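Local coordinates for putative uncharacterized protein (Ustilago maydis, PDB 4GNX), which binds single-stranded DNA through OB-fold domains as part of replication protein A and probably protects exposed strands during DNA replication, at residues 18-23 and 43-48; 119-124 and 137-142; 163-168 and 199-204. All coordinates share one frame; numbering follows the deposited sequence.

Contact 1: residues 18-23 and 43-48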
loop_
_atom_site.group_PDB
_atom_site.type_symbol
_atom_site.label_atom_id
_atom_site.label_comp_id
_atom_site.label_asym_id
_atom_site.label_seq_id
_atom_site.Cartn_x
_atom_site.Cartn_y
_atom_site.Cartn_z
ATOM N N ILE C 18 28.250 24.486 -1.597
ATOM C CA ILE C 18 27.865 23.836 -0.347
ATOM C C ILE C 18 29.015 23.054 0.267
ATOM O O ILE C 18 29.882 22.553 -0.450
ATOM C CB ILE C 18 26.614 22.930 -0.493
ATOM C CG1 ILE C 18 26.851 21.803 -1.503
ATOM C CG2 ILE C 18 25.374 23.757 -0.830
ATOM C CD1 ILE C 18 25.670 20.860 -1.612
ATOM N N LYS C 19 29.014 22.966 1.592
ATOM C CA LYS C 19 29.945 22.113 2.316
ATOM C C LYS C 19 29.143 20.974 2.943
ATOM O O LYS C 19 28.360 21.193 3.870
ATOM C CB LYS C 19 30.646 22.927 3.397
ATOM C CG LYS C 19 32.157 22.726 3.467
ATOM C CD LYS C 19 32.582 21.906 4.679
ATOM C CE LYS C 19 32.878 22.761 5.910
ATOM N NZ LYS C 19 34.324 22.820 6.289
ATOM N N ALA C 20 29.314 19.758 2.428
ATOM C CA ALA C 20 28.474 18.629 2.852
ATOM C C ALA C 20 29.232 17.301 2.942
ATOM O O ALA C 20 30.213 17.097 2.206
ATOM C CB ALA C 20 27.303 18.491 1.902
ATOM N N ARG C 21 28.796 16.393 3.825
ATOM C CA ARG C 21 29.390 15.053 3.797
ATOM C C ARG C 21 28.511 14.040 3.105
ATOM O O ARG C 21 27.295 14.073 3.244
ATOM C CB ARG C 21 29.901 14.554 5.160
ATOM C CG ARG C 21 28.884 13.905 6.073
ATOM C CD ARG C 21 29.505 12.884 7.028
ATOM N NE ARG C 21 30.867 13.178 7.494
ATOM C CZ ARG C 21 31.196 14.148 8.344
ATOM N NH1 ARG C 21 30.269 14.975 8.818
ATOM N NH2 ARG C 21 32.464 14.306 8.707
ATOM N N VAL C 22 29.145 13.161 2.339
ATOM C CA VAL C 22 28.449 12.095 1.636
ATOM C C VAL C 22 28.041 11.045 2.646
ATOM O O VAL C 22 28.884 10.429 3.270
ATOM C CB VAL C 22 29.335 11.412 0.585
ATOM C CG1 VAL C 22 28.538 10.321 -0.104
ATOM C CG2 VAL C 22 29.862 12.417 -0.432
ATOM N N THR C 23 26.737 10.856 2.811
ATOM C CA THR C 23 26.242 9.849 3.727
ATOM C C THR C 23 26.031 8.514 3.036
ATOM O O THR C 23 26.164 7.480 3.678
ATOM C CB THR C 23 24.928 10.264 4.345
ATOM O OG1 THR C 23 23.982 10.449 3.294
ATOM C CG2 THR C 23 25.108 11.545 5.120
ATOM N N VAL C 43 24.422 10.260 -4.946
ATOM C CA VAL C 43 25.014 10.403 -3.652
ATOM C C VAL C 43 24.016 11.157 -2.787
ATOM O O VAL C 43 23.258 12.006 -3.293
ATOM C CB VAL C 43 26.308 11.212 -3.818
ATOM C CG1 VAL C 43 26.375 12.392 -2.856
ATOM C CG2 VAL C 43 27.526 10.305 -3.724
ATOM N N ASN C 44 23.983 10.838 -1.502
ATOM C CA ASN C 44 23.191 11.630 -0.582
ATOM C C ASN C 44 24.124 12.510 0.222
ATOM O O ASN C 44 25.248 12.105 0.547
ATOM C CB ASN C 44 22.299 10.757 0.311
ATOM C CG ASN C 44 21.029 10.280 -0.396
ATOM O OD1 ASN C 44 20.843 10.488 -1.595
ATOM N ND2 ASN C 44 20.146 9.625 0.352
ATOM N N LEU C 45 23.663 13.722 0.526
ATOM C CA LEU C 45 24.495 14.742 1.176
ATOM C C LEU C 45 23.811 15.351 2.392
ATOM O O LEU C 45 22.596 15.564 2.387
ATOM C CB LEU C 45 24.824 15.854 0.185
ATOM C CG LEU C 45 25.526 15.427 -1.090
ATOM C CD1 LEU C 45 25.432 16.547 -2.091
ATOM C CD2 LEU C 45 26.974 15.108 -0.780
ATOM N N LEU C 46 24.612 15.659 3.404
ATOM C CA LEU C 46 24.116 16.128 4.687
ATOM C C LEU C 46 24.907 17.321 5.230
ATOM O O LEU C 46 26.141 17.350 5.148
ATOM C CB LEU C 46 24.202 14.989 5.705
ATOM C CG LEU C 46 24.049 15.370 7.181
ATOM C CD1 LEU C 46 22.571 15.514 7.546
ATOM C CD2 LEU C 46 24.762 14.361 8.072
ATOM N N ASP C 47 24.189 18.290 5.792
ATOM C CA ASP C 47 24.806 19.312 6.630
ATOM C C ASP C 47 23.879 19.737 7.781
ATOM O O ASP C 47 22.828 19.118 8.000
ATOM C CB ASP C 47 25.321 20.510 5.798
ATOM C CG ASP C 47 24.202 21.371 5.193
ATOM O OD1 ASP C 47 23.028 21.263 5.599
ATOM O OD2 ASP C 47 24.510 22.185 4.301
ATOM N N ASP C 48 24.289 20.779 8.508
ATOM C CA ASP C 48 23.506 21.390 9.593
ATOM C C ASP C 48 22.067 21.672 9.197
ATOM O O ASP C 48 21.158 21.492 10.003
ATOM C CB ASP C 48 24.124 22.718 10.026
ATOM C CG ASP C 48 25.614 22.801 9.731
ATOM O OD1 ASP C 48 26.077 22.186 8.733
ATOM O OD2 ASP C 48 26.321 23.501 10.498
#
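The flat groups that R21, T23, N44 and L46 bring together are peptide units, and each carbonyl oxygen is met differently. R21 N lies in the plane of the L46 carbonyl, 3.1 Å from L46 O. The return bond, from L46 N to R21 O, arrives tilted from the carbonyl plane of R21. At the third bond T23 N sits above the N44 carbonyl plane, 38° out of it, and the T23 hydroxyl adds a weak, longer bond from OG1 to the same N44 O. CA hydrogens fill in between: V22 CA stands 3.4 Å from N44 O, and L45 CA 3.5 Å from R21 O.

R21 and L46 thus form an antiparallel hydrogen-bonded pair and V22 and L45 a non-hydrogen-bonded one, in the hairpin of strands 17-30 and 39-46 that opens an OB fold. The two segments run at 128° to each other, a marked twist that suits a coiled barrel.

The face bearing V22 and L45 is apolar. With V22 CG1 anti to the backbone N (chi1 -180°), this methyl lies 3.8 Å from V43 CG2, the V22 and V43 side chains crossing at about a right angle, while V22 CG2 turns to L45 CD2. L45 CB also lies against A20 CB at 4.0 Å. On the R21 and L46 side, T23 CG2 reaches L46 CB at 3.6 Å, the two side chains again nearly perpendicular. R21 NE bonds N71 O, and D47 spends its carboxylate on S49, G50 and I6.

Contact 2: residues 119-124 and 137-142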
loop_
_atom_site.group_PDB
_atom_site.type_symbol
_atom_site.label_atom_id
_atom_site.label_comp_id
_atom_site.label_asym_id
_atom_site.label_seq_id
_atom_site.Cartn_x
_atom_site.Cartn_y
_atom_site.Cartn_z
ATOM N N TYR C 119 23.420 7.535 14.922
ATOM C CA TYR C 119 22.913 6.200 14.873
ATOM C C TYR C 119 21.909 5.992 15.978
ATOM O O TYR C 119 22.123 6.424 17.111
ATOM C CB TYR C 119 24.071 5.212 14.969
ATOM C CG TYR C 119 24.924 5.135 13.711
ATOM C CD1 TYR C 119 25.978 6.036 13.485
ATOM C CD2 TYR C 119 24.678 4.159 12.745
ATOM C CE1 TYR C 119 26.756 5.958 12.331
ATOM C CE2 TYR C 119 25.450 4.074 11.595
ATOM C CZ TYR C 119 26.484 4.974 11.388
ATOM O OH TYR C 119 27.240 4.878 10.240
ATOM N N GLU C 120 20.792 5.369 15.628
ATOM C CA GLU C 120 19.824 4.919 16.616
ATOM C C GLU C 120 19.754 3.403 16.541
ATOM O O GLU C 120 18.939 2.821 15.811
ATOM C CB GLU C 120 18.455 5.567 16.401
ATOM C CG GLU C 120 18.303 6.941 17.045
ATOM C CD GLU C 120 18.627 8.103 16.109
ATOM O OE1 GLU C 120 19.537 7.969 15.257
ATOM O OE2 GLU C 120 17.976 9.168 16.237
ATOM N N PHE C 121 20.637 2.770 17.299
ATOM C CA PHE C 121 20.830 1.339 17.194
ATOM C C PHE C 121 19.747 0.515 17.853
ATOM O O PHE C 121 19.294 0.806 18.959
ATOM C CB PHE C 121 22.184 0.932 17.746
ATOM C CG PHE C 121 23.320 1.260 16.841
ATOM C CD1 PHE C 121 23.311 0.842 15.522
ATOM C CD2 PHE C 121 24.406 1.974 17.309
ATOM C CE1 PHE C 121 24.364 1.138 14.676
ATOM C CE2 PHE C 121 25.467 2.271 16.473
ATOM C CZ PHE C 121 25.447 1.852 15.154
ATOM N N VAL C 122 19.353 -0.530 17.146
ATOM C CA VAL C 122 18.445 -1.529 17.662
ATOM C C VAL C 122 19.275 -2.792 17.885
ATOM O O VAL C 122 19.944 -3.274 16.959
ATOM C CB VAL C 122 17.309 -1.806 16.651
ATOM C CG1 VAL C 122 16.356 -2.871 17.175
ATOM C CG2 VAL C 122 16.557 -0.525 16.317
ATOM N N ARG C 123 19.255 -3.304 19.116
ATOM C CA ARG C 123 19.946 -4.553 19.430
ATOM C C ARG C 123 19.240 -5.687 18.704
ATOM O O ARG C 123 18.017 -5.671 18.579
ATOM C CB ARG C 123 19.981 -4.821 20.940
ATOM C CG ARG C 123 20.298 -3.602 21.797
ATOM C CD ARG C 123 21.399 -3.853 22.827
ATOM N NE ARG C 123 22.675 -4.194 22.193
ATOM C CZ ARG C 123 23.427 -3.357 21.474
ATOM N NH1 ARG C 123 23.052 -2.094 21.275
ATOM N NH2 ARG C 123 24.567 -3.789 20.941
ATOM N N ILE C 124 20.014 -6.656 18.217
ATOM C CA ILE C 124 19.488 -7.809 17.459
ATOM C C ILE C 124 18.272 -8.498 18.123
ATOM O O ILE C 124 17.343 -8.926 17.429
ATOM C CB ILE C 124 20.587 -8.870 17.177
ATOM C CG1 ILE C 124 21.906 -8.230 16.712
ATOM C CG2 ILE C 124 20.093 -9.942 16.215
ATOM C CD1 ILE C 124 21.859 -7.544 15.375
ATOM N N ASP C 137 18.597 0.986 12.381
ATOM C CA ASP C 137 20.052 0.977 12.535
ATOM C C ASP C 137 20.525 -0.198 13.376
ATOM O O ASP C 137 19.974 -0.450 14.441
ATOM C CB ASP C 137 20.524 2.270 13.189
ATOM C CG ASP C 137 20.442 3.460 12.260
ATOM O OD1 ASP C 137 20.138 3.268 11.062
ATOM O OD2 ASP C 137 20.682 4.594 12.738
ATOM N N VAL C 138 21.559 -0.898 12.913
ATOM C CA VAL C 138 22.066 -2.086 13.612
ATOM C C VAL C 138 23.591 -2.132 13.650
ATOM O O VAL C 138 24.245 -1.914 12.633
ATOM C CB VAL C 138 21.537 -3.397 12.970
ATOM C CG1 VAL C 138 22.380 -4.599 13.367
ATOM C CG2 VAL C 138 20.079 -3.637 13.335
ATOM N N ILE C 139 24.136 -2.415 14.835
ATOM C CA ILE C 139 25.554 -2.759 15.003
ATOM C C ILE C 139 25.740 -4.169 15.603
ATOM O O ILE C 139 24.897 -4.648 16.370
ATOM C CB ILE C 139 26.309 -1.696 15.840
ATOM C CG1 ILE C 139 27.829 -1.861 15.683
ATOM C CG2 ILE C 139 25.840 -1.712 17.294
ATOM C CD1 ILE C 139 28.640 -0.695 16.199
ATOM N N GLY C 140 26.840 -4.827 15.243
ATOM C CA GLY C 140 27.151 -6.160 15.757
ATOM C C GLY C 140 28.410 -6.751 15.157
ATOM O O GLY C 140 28.992 -6.188 14.224
ATOM N N ILE C 141 28.830 -7.888 15.698
ATOM C CA ILE C 141 29.984 -8.608 15.182
ATOM C C ILE C 141 29.539 -9.425 13.985
ATOM O O ILE C 141 28.492 -10.073 14.026
ATOM C CB ILE C 141 30.604 -9.557 16.241
ATOM C CG1 ILE C 141 31.007 -8.794 17.526
ATOM C CG2 ILE C 141 31.778 -10.344 15.667
ATOM C CD1 ILE C 141 32.303 -8.003 17.461
ATOM N N LEU C 142 30.324 -9.362 12.911
ATOM C CA LEU C 142 30.188 -10.286 11.787
ATOM C C LEU C 142 30.731 -11.649 12.200
ATOM O O LEU C 142 31.888 -11.771 12.615
ATOM C CB LEU C 142 30.954 -9.785 10.559
ATOM C CG LEU C 142 31.099 -10.774 9.392
ATOM C CD1 LEU C 142 29.802 -10.887 8.610
ATOM C CD2 LEU C 142 32.246 -10.385 8.471
#
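D137 grips the passing chain of 119-124 at two points. Its side-chain OD2 accepts the amide of E120 on the anti lone pair, the one turned away from OD1, in a nearly straight bond (165°) with E120 N 3.0 Å from D137 OD2. Its backbone carbonyl takes the next amide but one, with V122 N 2.8 Å from D137 O and the donor almost in line with the C=O bond. Between the two bonds F121 holds CG anti to its carbonyl carbon and beside the backbone N (chi1 -75°), which helps bring the ring onto I139. D137 O and V138 N lie at the ring's edge, in plane, while I139 covers one face: I139 CB stands 3.8 Å from the centroid of the F121 ring, 18° off the ring normal, a CH-pi contact. The opposite face is taken by CB of Y119, offset toward the rim, and the ring is therefore sandwiched. Farther along, I124 CD1 meets V138 CG1 at 3.6 Å, the two side chains crossing at about a right angle.

Residues 119-124 belong to the linker from strand 104-107 of the first OB fold to strand 135-152 of the second, and here the linker passes across the start of that strand. D137 is itself positioned from strand 198-207, where K202 NZ forms a salt bridge to OD2 and G203 N bonds OD1. The lysine also makes a cation-pi contact with Y119, and its charge probably eases the proximity of E120 OE1 to D137 OD2. D169 receives the amide of I124, and Q170 holds the guanidinium of R123.

Contact 3: residues 163-168 and 199-204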
loop_
_atom_site.group_PDB
_atom_site.type_symbol
_atom_site.label_atom_id
_atom_site.label_comp_id
_atom_site.label_asym_id
_atom_site.label_seq_id
_atom_site.Cartn_x
_atom_site.Cartn_y
_atom_site.Cartn_z
ATOM N N ARG C 163 24.649 -11.340 -1.366
ATOM C CA ARG C 163 25.411 -12.080 -0.355
ATOM C C ARG C 163 24.837 -11.888 1.050
ATOM O O ARG C 163 24.251 -10.852 1.348
ATOM C CB ARG C 163 26.906 -11.731 -0.402
ATOM C CG ARG C 163 27.702 -12.267 0.777
ATOM C CD ARG C 163 29.190 -11.994 0.656
ATOM N NE ARG C 163 29.844 -13.042 -0.123
ATOM C CZ ARG C 163 30.543 -12.828 -1.228
ATOM N NH1 ARG C 163 30.707 -11.589 -1.683
ATOM N NH2 ARG C 163 31.086 -13.854 -1.869
ATOM N N GLU C 164 25.016 -12.899 1.902
ATOM C CA GLU C 164 24.443 -12.898 3.243
ATOM C C GLU C 164 25.486 -12.929 4.341
ATOM O O GLU C 164 26.429 -13.708 4.284
ATOM C CB GLU C 164 23.473 -14.063 3.411
ATOM C CG GLU C 164 22.154 -13.801 2.712
ATOM C CD GLU C 164 21.025 -14.659 3.228
ATOM O OE1 GLU C 164 21.248 -15.453 4.168
ATOM O OE2 GLU C 164 19.903 -14.527 2.692
ATOM N N LEU C 165 25.292 -12.074 5.340
ATOM C CA LEU C 165 26.161 -11.998 6.505
ATOM C C LEU C 165 25.383 -12.415 7.735
ATOM O O LEU C 165 24.181 -12.175 7.823
ATOM C CB LEU C 165 26.657 -10.564 6.733
ATOM C CG LEU C 165 26.879 -9.566 5.591
ATOM C CD1 LEU C 165 27.237 -8.215 6.175
ATOM C CD2 LEU C 165 27.951 -10.024 4.621
ATOM N N THR C 166 26.074 -13.029 8.689
ATOM C CA THR C 166 25.473 -13.352 9.984
ATOM C C THR C 166 26.008 -12.373 11.033
ATOM O O THR C 166 27.224 -12.275 11.237
ATOM C CB THR C 166 25.754 -14.813 10.405
ATOM O OG1 THR C 166 25.458 -15.691 9.317
ATOM C CG2 THR C 166 24.902 -15.210 11.605
ATOM N N LEU C 167 25.099 -11.646 11.677
ATOM C CA LEU C 167 25.463 -10.648 12.677
ATOM C C LEU C 167 25.003 -11.094 14.035
ATOM O O LEU C 167 23.971 -11.749 14.147
ATOM C CB LEU C 167 24.835 -9.298 12.350
ATOM C CG LEU C 167 25.205 -8.745 10.980
ATOM C CD1 LEU C 167 24.278 -7.590 10.654
ATOM C CD2 LEU C 167 26.662 -8.313 10.939
ATOM N N VAL C 168 25.768 -10.721 15.059
ATOM C CA VAL C 168 25.564 -11.189 16.430
ATOM C C VAL C 168 25.806 -10.041 17.420
ATOM O O VAL C 168 26.704 -9.217 17.213
ATOM C CB VAL C 168 26.518 -12.371 16.736
ATOM C CG1 VAL C 168 26.725 -12.547 18.226
ATOM C CG2 VAL C 168 26.001 -13.662 16.123
ATOM N N LEU C 199 30.636 -4.529 12.390
ATOM C CA LEU C 199 29.989 -3.838 11.281
ATOM C C LEU C 199 28.831 -2.996 11.773
ATOM O O LEU C 199 28.015 -3.457 12.583
ATOM C CB LEU C 199 29.482 -4.827 10.248
ATOM C CG LEU C 199 30.513 -5.745 9.608
ATOM C CD1 LEU C 199 29.838 -6.617 8.554
ATOM C CD2 LEU C 199 31.669 -4.955 9.014
ATOM N N ALA C 200 28.767 -1.764 11.270
ATOM C CA ALA C 200 27.755 -0.791 11.684
ATOM C C ALA C 200 26.868 -0.399 10.505
ATOM O O ALA C 200 27.358 0.048 9.469
ATOM C CB ALA C 200 28.420 0.437 12.291
ATOM N N PHE C 201 25.562 -0.555 10.671
ATOM C CA PHE C 201 24.628 -0.302 9.585
ATOM C C PHE C 201 23.680 0.867 9.831
ATOM O O PHE C 201 23.046 0.956 10.895
ATOM C CB PHE C 201 23.832 -1.565 9.290
ATOM C CG PHE C 201 24.650 -2.658 8.678
ATOM C CD1 PHE C 201 25.363 -3.547 9.476
ATOM C CD2 PHE C 201 24.720 -2.802 7.298
ATOM C CE1 PHE C 201 26.128 -4.559 8.911
ATOM C CE2 PHE C 201 25.480 -3.818 6.731
ATOM C CZ PHE C 201 26.189 -4.695 7.540
ATOM N N LYS C 202 23.602 1.764 8.841
ATOM C CA LYS C 202 22.633 2.869 8.847
ATOM C C LYS C 202 21.565 2.654 7.779
ATOM O O LYS C 202 21.879 2.369 6.620
ATOM C CB LYS C 202 23.324 4.231 8.664
ATOM C CG LYS C 202 22.738 5.336 9.534
ATOM C CD LYS C 202 21.572 6.041 8.865
ATOM C CE LYS C 202 20.393 6.204 9.809
ATOM N NZ LYS C 202 20.768 6.804 11.112
ATOM N N GLY C 203 20.306 2.777 8.190
ATOM C CA GLY C 203 19.165 2.662 7.283
ATOM C C GLY C 203 19.098 1.321 6.584
ATOM O O GLY C 203 19.472 1.202 5.424
ATOM N N VAL C 204 18.620 0.312 7.300
ATOM C CA VAL C 204 18.566 -1.041 6.788
ATOM C C VAL C 204 17.107 -1.493 6.804
ATOM O O VAL C 204 16.350 -1.097 7.692
ATOM C CB VAL C 204 19.477 -1.941 7.647
ATOM C CG1 VAL C 204 19.150 -3.420 7.498
ATOM C CG2 VAL C 204 20.924 -1.688 7.280
#
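Inside the second OB fold, strands 159-168 and 198-207 both pair with strand 135-152 and are thus separated by it; where the sheet curls, they face each other across the barrel interior. Segments 163-168 and 199-201 illustrate the geometry: their axes come no closer than 9.7 Å and run at 94°, too far apart for backbone bonding and at a spacing that side chains must fill. L165 and L167 point in from one strand, L199 and F201 from the other.

CD1 of L165 meets both of these residues of the other strand. It lies at the edge of the F201 ring, near the ring plane, with L165 CD1 3.9 Å from F201 CZ, and it also meets L199, where L165 CD1 and L199 CD1 are 3.9 Å apart and the two side chains cross at about a right angle. L167 splits its branches: CD1 comes to F201 CE1 at 4.0 Å, and CD2 approaches L199 CD1 at 4.3 Å. On F201, CG stands anti to the carbonyl carbon (chi1 -69°), which carries the ring inward so that CE1 and CZ take up the two leucines.

M222 of strand 220-224 touches both L165 and F201, and I224 of the same strand backs L199. Just past F201 the chain bends sharply at K202 and G203, and the strand does not continue straight on. No hydrogen bond crosses between the segments, and the touching side chains are buried and apolar, consistent with cohesion from dispersion and exclusion of water, which demand shape fit more than direction.

Overall arrangement
Contacts 2 and 3 belong to the same barrel, their centres about 8 Å apart, and are joined directly: V138 O lies 2.7 Å from F201 N in a probable hydrogen bond, and I139 CG1 packs 3.5 Å from L199 O. Contact 1 sits in the preceding OB fold, about 23 Å from either by centres, with nearest atoms about 7 Å away. T221 helps span that gap: its OG1 donates to T23 O while the residue packs against Y119 and K202. By nearest atoms, the bound DNA is about 5 Å from contact 3, 8 Å from contact 1 and 14 Å from contact 2. The zinc site of C311, C316, C330 and C333 belongs to the later, C-terminal domain.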